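Local coordinates for Lin2111 protein (Listeria innocua, PDB 3EDP) that probably acts as a DNA-binding transcription regulator of the GntR family, with an N-terminal winged helix-turn-helix and a UTRA domain that in relatives binds small effector molecules, at residues A[13-18]-A[51-56]; A[64-69]-A[122-127]; A[114-119]-A[217-222]. All blocks are in the same frame, centred on the assembly; numbering follows the deposited sequence.

Contact 1 is buried inside the DNA-binding domain. It joins two helices by apolar side chains around a pair of alanines. Contact 2 lies at the surface, where the wing of that domain meets the UTRA domain, and it mixes leucine and valine methyls with charged groups and a water. Contact 3 is again buried and apolar, but here a helix lies against the UTRA sheet and an aromatic ring takes part. Contacts 1 and 2 are coupled through Arg-65, which forms a salt bridge to Asp-55. Contacts 2 and 3 reach the same sheet, and selenomethionine Met-119 packs on Leu-124 and Val-125. Contacts 1 and 3 lie about 33 Å apart, centre to centre.

Contact 1 of 3, residues A[13-18]-A[51-56]; sequences VIASKI and RRAVDL
In the winged helix-turn-helix domain, Ala-15 of helix 10-23 packs against Ala-53 and Leu-56 of helix 47-59. The alanines mark the point where the backbones come nearest, with the CA atoms of Ala-15 and Ala-53 4.6 Å apart. Both CB atoms point toward the other helix. The CB of Ala-15 lies 4.2 Å from the CB of Ala-53, and each methyl also touches backbone. Ala-15 CB is 3.8 Å from the carbonyl O of Ala-53. Ala-53 CB is the same distance from the backbone N of Ala-15. The small side chains let the helix axes approach to 8.4 Å, crossing at -56°.

Larger side chains close around this pair. Leu-56 has CG anti to its backbone N (chi1 -157°), which carries its CD1 branch back to Ala-15 CB at 3.6 Å. Ile-14 uses its CG2 branch, which is anti to N, and this methyl meets Ala-53 CB at 4.0 Å. Ile-18 adds a looser touch, with its CD1 4.5 Å from the same CB.

In the GntR fold, helix 36-42 and helix 47-59 form the helix-turn-helix, and the latter is the expected recognition helix. Helix 10-23 packs on the buried side of helix 47-59, the side that carries Ala-53. The side chains that meet are all apolar. Ile-14 also reaches Thr-49 and Ile-50, while Ala-15 and Ile-18 both touch Leu-57. Val-54 is turned away from helix 10-23 and packs on Leu-39 of helix 36-42. Asp-55 lies outside the apolar seam and forms a salt bridge to Arg-65 in the wing strand that follows.

Contact 2 of 3, residues A[64-69]-A[122-127]; sequences VRKNGV and NELVYS
Lys-66 reaches Glu-123 by a chain that starts anti to the backbone N (chi1 -160°) and then bends at chi2 and at chi4 (81°). The bends lay its CE and NZ across the Glu-123 side chain. NZ comes 3.2 Å from Glu-123 CG, nearer than it comes to the carboxylate. Glu-123 is extended beyond CG. The salt bridge from Lys-66 NZ to Glu-123 OE1 is long, at 3.9 Å, and the lysine end lies beside CG. The other carboxylate oxygen, OE2, is hydrogen-bonded to the backbone N of Lys-120. A water accepts from Leu-124 N at 2.7 Å and weakly from Lys-66 NZ at 3.3 Å, and so bridges the two segments.

Leu-124 supplies the apolar half. Its CG lies anti to its carbonyl carbon (chi1 -53°), and its two methyls both lie against the carbonyl O of Arg-65, with CD2 at 3.9 Å. CD1 also touches Lys-66 CB at 4.0 Å. CD2 meets Val-64 CG2 at 4.2 Å. Tyr-72 of the wing and Ile-106 of the UTRA sheet also touch both Val-64 and Leu-124. Farther out, the side chains of Asn-67 and Asn-122 meet obliquely, but the details are doubtful, for Asn-67 is poorly ordered.

The strand 63-66 belongs to the wing hairpin of the GntR domain. Strand 124-134 belongs to the UTRA sheet. The two strands are not paired as one sheet, for their axes stay 9.4 Å apart. Arg-65 turns its guanidinium back into its own domain, where it forms a salt bridge to Glu-36. At this junction a small leucine-valine patch is flanked by a long ion pair and a water. Such a mixed surface implies an interface whose polar part probably stays hydrated.

Contact 3 of 3, residues A[114-119]-A[217-222]; sequences AEIFGM and IAIQYH
The ring of Phe-117 presents its edge to the strand 217-222, while Ile-219 comes up obliquely beside it. The ring atom CE1 lies 3.6 Å from the backbone N of Ala-218, which sits in the ring plane, and 3.7 Å from the carbonyl carbon of Ile-217. Ile-219 CD1 approaches Phe-117 CE2 obliquely, at 3.4 Å. Ile-219 CG1 lies anti to its carbonyl carbon (chi1 -62°) and carries CD1 into the gap between Phe-117 and Ile-116. There CD1 also meets Ile-116 CG2 at 3.5 Å, a tight carbon pair.

Helix 110-117 lies on one face of the six-stranded antiparallel UTRA sheet, and the contact lies at its C-terminal end. Met-119 N bonds to Ala-114 O and Gly-118 N weakly to Glu-115 O, with Gly-118 at positive phi, as in a Schellman motif. Opposite, Ile-217 and Ala-218 form a classic beta bulge facing Phe-209, and the edge of Phe-117 meets the backbone at that bulge. Tyr-221 comes from the opposite direction to Ile-116, with its OH 4.2 Å from Ile-116 CD1. Tyr-113, one turn back on the helix, touches both Ile-219 and Tyr-221.

Contact 1 of 3, residues A[13-18]-A[51-56]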
loop_
_atom_site.group_PDB
_atom_site.type_symbol
_atom_site.label_atom_id
_atom_site.label_comp_id
_atom_site.label_asym_id
_atom_site.label_seq_id
_atom_site.Cartn_x
_atom_site.Cartn_y
_atom_site.Cartn_z
ATOM N N VAL A 13 -30.467 36.188 -11.109
ATOM C CA VAL A 13 -31.520 35.382 -11.723
ATOM C C VAL A 13 -30.890 34.199 -12.451
ATOM O O VAL A 13 -31.323 33.052 -12.300
ATOM C CB VAL A 13 -32.391 36.207 -12.698
ATOM C CG1 VAL A 13 -33.399 35.308 -13.416
ATOM C CG2 VAL A 13 -33.109 37.313 -11.952
ATOM N N ILE A 14 -29.839 34.480 -13.217
ATOM C CA ILE A 14 -29.144 33.437 -13.965
ATOM C C ILE A 14 -28.421 32.434 -13.054
ATOM O O ILE A 14 -28.473 31.232 -13.297
ATOM C CB ILE A 14 -28.210 34.035 -15.044
ATOM C CG1 ILE A 14 -29.054 34.687 -16.147
ATOM C CG2 ILE A 14 -27.324 32.962 -15.661
ATOM C CD1 ILE A 14 -28.232 35.313 -17.227
ATOM N N ALA A 15 -27.779 32.916 -11.993
ATOM C CA ALA A 15 -27.163 32.001 -11.024
ATOM C C ALA A 15 -28.195 31.022 -10.447
ATOM O O ALA A 15 -27.915 29.835 -10.293
ATOM C CB ALA A 15 -26.473 32.784 -9.892
ATOM N N SER A 16 -29.384 31.528 -10.129
ATOM C CA SER A 16 -30.466 30.689 -9.603
ATOM C C SER A 16 -30.875 29.587 -10.580
ATOM O O SER A 16 -31.171 28.466 -10.173
ATOM C CB SER A 16 -31.693 31.538 -9.257
ATOM O OG SER A 16 -31.406 32.454 -8.214
ATOM N N LYS A 17 -30.899 29.917 -11.868
ATOM C CA LYS A 17 -31.267 28.947 -12.894
ATOM C C LYS A 17 -30.192 27.877 -13.058
ATOM O O LYS A 17 -30.500 26.694 -13.222
ATOM C CB LYS A 17 -31.566 29.648 -14.226
ATOM C CG LYS A 17 -32.805 30.553 -14.161
ATOM C CD LYS A 17 -33.331 30.926 -15.535
ATOM C CE LYS A 17 -32.647 32.172 -16.086
ATOM N NZ LYS A 17 -33.335 32.706 -17.311
ATOM N N ILE A 18 -28.928 28.283 -13.002
ATOM C CA ILE A 18 -27.843 27.310 -13.052
ATOM C C ILE A 18 -27.883 26.413 -11.814
ATOM O O ILE A 18 -27.664 25.204 -11.899
ATOM C CB ILE A 18 -26.470 27.984 -13.171
ATOM C CG1 ILE A 18 -26.378 28.720 -14.507
ATOM C CG2 ILE A 18 -25.340 26.933 -13.053
ATOM C CD1 ILE A 18 -25.379 29.829 -14.515
ATOM N N ARG A 51 -20.197 35.884 -16.058
ATOM C CA ARG A 51 -19.043 35.832 -15.151
ATOM C C ARG A 51 -19.476 36.136 -13.717
ATOM O O ARG A 51 -18.981 35.536 -12.756
ATOM C CB ARG A 51 -17.926 36.782 -15.598
ATOM C CG ARG A 51 -16.762 36.865 -14.598
ATOM C CD ARG A 51 -15.665 37.822 -15.060
ATOM N NE ARG A 51 -16.143 39.196 -15.208
ATOM C CZ ARG A 51 -16.272 39.824 -16.375
ATOM N NH1 ARG A 51 -16.716 41.076 -16.414
ATOM N NH2 ARG A 51 -15.952 39.202 -17.506
ATOM N N ARG A 52 -20.426 37.054 -13.581
ATOM C CA ARG A 52 -20.965 37.406 -12.271
ATOM C C ARG A 52 -21.828 36.293 -11.677
ATOM O O ARG A 52 -21.787 36.049 -10.473
ATOM C CB ARG A 52 -21.761 38.705 -12.348
ATOM C CG ARG A 52 -20.899 39.945 -12.558
ATOM C CD ARG A 52 -21.757 41.119 -13.006
ATOM N NE ARG A 52 -21.050 42.390 -12.917
ATOM C CZ ARG A 52 -21.515 43.536 -13.401
ATOM N NH1 ARG A 52 -22.694 43.565 -14.030
ATOM N NH2 ARG A 52 -20.797 44.652 -13.255
ATOM N N ALA A 53 -22.622 35.641 -12.518
ATOM C CA ALA A 53 -23.435 34.519 -12.073
ATOM C C ALA A 53 -22.529 33.405 -11.550
ATOM O O ALA A 53 -22.760 32.862 -10.470
ATOM C CB ALA A 53 -24.308 33.998 -13.219
ATOM N N VAL A 54 -21.498 33.076 -12.326
ATOM C CA VAL A 54 -20.567 32.020 -11.954
ATOM C C VAL A 54 -19.805 32.389 -10.670
ATOM O O VAL A 54 -19.678 31.558 -9.773
ATOM C CB VAL A 54 -19.591 31.664 -13.116
ATOM C CG1 VAL A 54 -18.543 30.633 -12.661
ATOM C CG2 VAL A 54 -20.362 31.123 -14.319
ATOM N N ASP A 55 -19.320 33.632 -10.575
ATOM C CA ASP A 55 -18.651 34.098 -9.350
ATOM C C ASP A 55 -19.519 33.797 -8.135
ATOM O O ASP A 55 -19.031 33.370 -7.094
ATOM C CB ASP A 55 -18.403 35.608 -9.375
ATOM C CG ASP A 55 -17.245 36.011 -10.257
ATOM O OD1 ASP A 55 -16.537 35.132 -10.797
ATOM O OD2 ASP A 55 -17.048 37.237 -10.407
ATOM N N LEU A 56 -20.812 34.053 -8.278
ATOM C CA LEU A 56 -21.781 33.792 -7.221
ATOM C C LEU A 56 -21.844 32.297 -6.896
ATOM O O LEU A 56 -21.895 31.907 -5.726
ATOM C CB LEU A 56 -23.159 34.296 -7.656
ATOM C CG LEU A 56 -24.215 34.631 -6.606
ATOM C CD1 LEU A 56 -25.476 35.137 -7.293
ATOM C CD2 LEU A 56 -24.534 33.425 -5.751
#

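Contact 2 of 3, residues A[64-69]-A[122-127]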
loop_
_atom_site.group_PDB
_atom_site.type_symbol
_atom_site.label_atom_id
_atom_site.label_comp_id
_atom_site.label_asym_id
_atom_site.label_seq_id
_atom_site.Cartn_x
_atom_site.Cartn_y
_atom_site.Cartn_z
ATOM N N VAL A 64 -16.717 25.251 -9.664
ATOM C CA VAL A 64 -15.341 25.710 -9.627
ATOM C C VAL A 64 -14.862 25.903 -11.059
ATOM O O VAL A 64 -15.268 25.171 -11.965
ATOM C CB VAL A 64 -14.434 24.699 -8.873
ATOM C CG1 VAL A 64 -14.588 23.303 -9.461
ATOM C CG2 VAL A 64 -12.979 25.149 -8.902
ATOM N N ARG A 65 -14.029 26.913 -11.271
ATOM C CA ARG A 65 -13.482 27.167 -12.595
ATOM C C ARG A 65 -12.206 26.368 -12.813
ATOM O O ARG A 65 -11.417 26.184 -11.889
ATOM C CB ARG A 65 -13.158 28.650 -12.771
ATOM C CG ARG A 65 -14.371 29.585 -12.817
ATOM C CD ARG A 65 -13.914 30.994 -13.179
ATOM N NE ARG A 65 -15.011 31.856 -13.610
ATOM C CZ ARG A 65 -15.618 32.744 -12.831
ATOM N NH1 ARG A 65 -15.234 32.894 -11.567
ATOM N NH2 ARG A 65 -16.606 33.488 -13.319
ATOM N N LYS A 66 -12.002 25.895 -14.035
ATOM C CA LYS A 66 -10.678 25.441 -14.426
ATOM C C LYS A 66 -10.048 26.556 -15.240
ATOM O O LYS A 66 -10.478 26.829 -16.357
ATOM C CB LYS A 66 -10.730 24.150 -15.241
ATOM C CG LYS A 66 -9.405 23.384 -15.251
ATOM C CD LYS A 66 -8.219 24.329 -15.429
ATOM C CE LYS A 66 -6.911 23.722 -14.953
ATOM N NZ LYS A 66 -6.315 22.806 -15.964
ATOM N N ASN A 67 -9.039 27.201 -14.665
ATOM C CA ASN A 67 -8.330 28.294 -15.323
ATOM C C ASN A 67 -8.515 28.295 -16.838
ATOM O O ASN A 67 -7.794 27.609 -17.564
ATOM C CB ASN A 67 -6.842 28.238 -14.973
ATOM C CG ASN A 67 -6.123 29.535 -15.279
ATOM O OD1 ASN A 67 -6.654 30.408 -15.966
ATOM N ND2 ASN A 67 -4.905 29.669 -14.766
ATOM N N GLY A 68 -9.495 29.064 -17.303
ATOM C CA GLY A 68 -9.814 29.129 -18.717
ATOM C C GLY A 68 -10.600 27.924 -19.198
ATOM O O GLY A 68 -11.706 28.065 -19.724
ATOM N N VAL A 69 -10.022 26.739 -19.009
ATOM C CA VAL A 69 -10.618 25.480 -19.458
ATOM C C VAL A 69 -12.149 25.469 -19.455
ATOM O O VAL A 69 -12.769 25.477 -20.517
ATOM C CB VAL A 69 -10.086 24.274 -18.643
ATOM C CG1 VAL A 69 -10.874 23.011 -18.972
ATOM C CG2 VAL A 69 -8.599 24.068 -18.906
ATOM N N ASN A 122 -2.531 25.444 -10.786
ATOM C CA ASN A 122 -3.909 25.894 -10.962
ATOM C C ASN A 122 -4.836 24.796 -11.475
ATOM O O ASN A 122 -6.042 24.999 -11.605
ATOM C CB ASN A 122 -3.956 27.088 -11.913
ATOM C CG ASN A 122 -3.296 26.793 -13.247
ATOM O OD1 ASN A 122 -2.106 26.478 -13.308
ATOM N ND2 ASN A 122 -4.066 26.894 -14.326
ATOM N N GLU A 123 -4.273 23.635 -11.776
ATOM C CA GLU A 123 -5.078 22.500 -12.203
ATOM C C GLU A 123 -5.772 21.875 -10.996
ATOM O O GLU A 123 -5.337 22.052 -9.861
ATOM C CB GLU A 123 -4.217 21.488 -12.961
ATOM C CG GLU A 123 -3.713 22.030 -14.298
ATOM C CD GLU A 123 -2.771 21.080 -15.009
ATOM O OE1 GLU A 123 -2.906 20.933 -16.242
ATOM O OE2 GLU A 123 -1.900 20.478 -14.342
ATOM N N LEU A 124 -6.861 21.158 -11.243
ATOM C CA LEU A 124 -7.743 20.746 -10.163
ATOM C C LEU A 124 -7.474 19.340 -9.637
ATOM O O LEU A 124 -7.032 18.460 -10.375
ATOM C CB LEU A 124 -9.199 20.863 -10.615
ATOM C CG LEU A 124 -9.580 22.237 -11.173
ATOM C CD1 LEU A 124 -10.993 22.200 -11.736
ATOM C CD2 LEU A 124 -9.440 23.316 -10.100
ATOM N N VAL A 125 -7.766 19.146 -8.353
ATOM C CA VAL A 125 -7.703 17.843 -7.713
ATOM C C VAL A 125 -8.936 17.653 -6.842
ATOM O O VAL A 125 -9.507 18.621 -6.345
ATOM C CB VAL A 125 -6.434 17.685 -6.819
ATOM C CG1 VAL A 125 -5.165 17.908 -7.634
ATOM C CG2 VAL A 125 -6.479 18.640 -5.625
ATOM N N TYR A 126 -9.353 16.403 -6.673
ATOM C CA TYR A 126 -10.363 16.070 -5.685
ATOM C C TYR A 126 -9.691 15.942 -4.334
ATOM O O TYR A 126 -8.585 15.404 -4.221
ATOM C CB TYR A 126 -11.032 14.740 -6.006
ATOM C CG TYR A 126 -11.894 14.749 -7.235
ATOM C CD1 TYR A 126 -13.145 15.361 -7.220
ATOM C CD2 TYR A 126 -11.471 14.129 -8.407
ATOM C CE1 TYR A 126 -13.948 15.368 -8.341
ATOM C CE2 TYR A 126 -12.268 14.123 -9.533
ATOM C CZ TYR A 126 -13.505 14.751 -9.492
ATOM O OH TYR A 126 -14.306 14.753 -10.605
ATOM N N SER A 127 -10.368 16.426 -3.307
ATOM C CA SER A 127 -9.892 16.284 -1.948
ATOM C C SER A 127 -10.972 15.569 -1.165
ATOM O O SER A 127 -12.111 16.031 -1.099
ATOM C CB SER A 127 -9.609 17.650 -1.330
ATOM O OG SER A 127 -9.135 17.505 -0.007
HETATM O O HOH W 1 -7.342 20.550 -13.851
#

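Contact 3 of 3, residues A[114-119]-A[217-222]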
loop_
_atom_site.group_PDB
_atom_site.type_symbol
_atom_site.label_atom_id
_atom_site.label_comp_id
_atom_site.label_asym_id
_atom_site.label_seq_id
_atom_site.Cartn_x
_atom_site.Cartn_y
_atom_site.Cartn_z
ATOM N N ALA A 114 1.121 20.323 -6.727
ATOM C CA ALA A 114 1.558 20.463 -8.112
ATOM C C ALA A 114 2.965 19.907 -8.282
ATOM O O ALA A 114 3.277 19.270 -9.285
ATOM C CB ALA A 114 1.513 21.920 -8.543
ATOM N N GLU A 115 3.810 20.151 -7.287
ATOM C CA GLU A 115 5.189 19.687 -7.319
ATOM C C GLU A 115 5.278 18.166 -7.171
ATOM O O GLU A 115 6.093 17.519 -7.831
ATOM C CB GLU A 115 6.013 20.399 -6.241
ATOM C CG GLU A 115 7.310 19.702 -5.875
ATOM C CD GLU A 115 7.126 18.678 -4.769
ATOM O OE1 GLU A 115 6.303 18.929 -3.858
ATOM O OE2 GLU A 115 7.805 17.628 -4.807
ATOM N N ILE A 116 4.436 17.600 -6.309
ATOM C CA ILE A 116 4.394 16.151 -6.131
ATOM C C ILE A 116 3.870 15.421 -7.367
ATOM O O ILE A 116 4.446 14.425 -7.796
ATOM C CB ILE A 116 3.537 15.757 -4.920
ATOM C CG1 ILE A 116 4.229 16.183 -3.625
ATOM C CG2 ILE A 116 3.283 14.252 -4.922
ATOM C CD1 ILE A 116 3.343 16.109 -2.396
ATOM N N PHE A 117 2.774 15.913 -7.935
ATOM C CA PHE A 117 2.178 15.282 -9.109
ATOM C C PHE A 117 2.900 15.684 -10.381
ATOM O O PHE A 117 2.692 15.090 -11.438
ATOM C CB PHE A 117 0.691 15.645 -9.229
ATOM C CG PHE A 117 -0.187 14.938 -8.236
ATOM C CD1 PHE A 117 -0.441 13.579 -8.360
ATOM C CD2 PHE A 117 -0.758 15.628 -7.179
ATOM C CE1 PHE A 117 -1.253 12.924 -7.450
ATOM C CE2 PHE A 117 -1.566 14.978 -6.264
ATOM C CZ PHE A 117 -1.813 13.625 -6.395
ATOM N N GLY A 118 3.749 16.699 -10.278
ATOM C CA GLY A 118 4.366 17.280 -11.454
ATOM C C GLY A 118 3.304 17.841 -12.379
ATOM O O GLY A 118 3.318 17.575 -13.579
HETATM N N MSE A 119 2.374 18.609 -11.811
HETATM C CA MSE A 119 1.295 19.232 -12.575
HETATM C C MSE A 119 1.284 20.748 -12.361
HETATM O O MSE A 119 2.123 21.289 -11.638
HETATM C CB MSE A 119 -0.060 18.625 -12.188
HETATM C CG MSE A 119 -0.515 18.951 -10.772
HETATM SE SE MSE A 119 -2.050 17.896 -10.162
HETATM C CE MSE A 119 -3.400 18.572 -11.393
ATOM N N ILE A 217 -0.250 9.191 -9.288
ATOM C CA ILE A 217 -1.651 9.319 -9.663
ATOM C C ILE A 217 -2.528 9.642 -8.464
ATOM O O ILE A 217 -3.661 10.107 -8.624
ATOM C CB ILE A 217 -2.181 8.041 -10.362
ATOM C CG1 ILE A 217 -2.095 6.839 -9.420
ATOM C CG2 ILE A 217 -1.413 7.780 -11.664
ATOM C CD1 ILE A 217 -2.614 5.542 -10.033
ATOM N N ALA A 218 -2.010 9.413 -7.261
ATOM C CA ALA A 218 -2.799 9.673 -6.057
ATOM C C ALA A 218 -1.932 9.832 -4.812
ATOM O O ALA A 218 -0.835 9.284 -4.728
ATOM C CB ALA A 218 -3.828 8.570 -5.846
ATOM N N ILE A 219 -2.433 10.594 -3.850
ATOM C CA ILE A 219 -1.762 10.755 -2.570
ATOM C C ILE A 219 -2.743 10.493 -1.448
ATOM O O ILE A 219 -3.899 10.932 -1.510
ATOM C CB ILE A 219 -1.235 12.187 -2.381
ATOM C CG1 ILE A 219 -0.206 12.531 -3.453
ATOM C CG2 ILE A 219 -0.629 12.343 -0.995
ATOM C CD1 ILE A 219 0.138 13.995 -3.490
ATOM N N GLN A 220 -2.278 9.797 -0.417
ATOM C CA GLN A 220 -3.074 9.569 0.788
ATOM C C GLN A 220 -2.275 9.889 2.042
ATOM O O GLN A 220 -1.092 9.560 2.137
ATOM C CB GLN A 220 -3.536 8.120 0.851
ATOM C CG GLN A 220 -4.392 7.784 2.069
ATOM C CD GLN A 220 -4.921 6.354 1.997
ATOM O OE1 GLN A 220 -4.380 5.527 1.270
ATOM N NE2 GLN A 220 -5.993 6.070 2.730
ATOM N N TYR A 221 -2.921 10.551 2.993
ATOM C CA TYR A 221 -2.331 10.787 4.300
ATOM C C TYR A 221 -3.240 10.125 5.306
ATOM O O TYR A 221 -4.442 10.367 5.314
ATOM C CB TYR A 221 -2.214 12.282 4.607
ATOM C CG TYR A 221 -1.373 13.046 3.621
ATOM C CD1 TYR A 221 0.007 12.886 3.584
ATOM C CD2 TYR A 221 -1.957 13.927 2.718
ATOM C CE1 TYR A 221 0.785 13.586 2.674
ATOM C CE2 TYR A 221 -1.188 14.634 1.812
ATOM C CZ TYR A 221 0.183 14.463 1.798
ATOM O OH TYR A 221 0.948 15.163 0.897
ATOM N N HIS A 222 -2.665 9.263 6.135
ATOM C CA HIS A 222 -3.424 8.556 7.151
ATOM C C HIS A 222 -2.834 8.892 8.517
ATOM O O HIS A 222 -1.614 8.873 8.694
ATOM C CB HIS A 222 -3.371 7.047 6.883
ATOM C CG HIS A 222 -3.931 6.217 7.994
ATOM N ND1 HIS A 222 -5.287 6.040 8.181
ATOM C CD2 HIS A 222 -3.323 5.510 8.976
ATOM C CE1 HIS A 222 -5.489 5.263 9.230
ATOM N NE2 HIS A 222 -4.314 4.929 9.732
#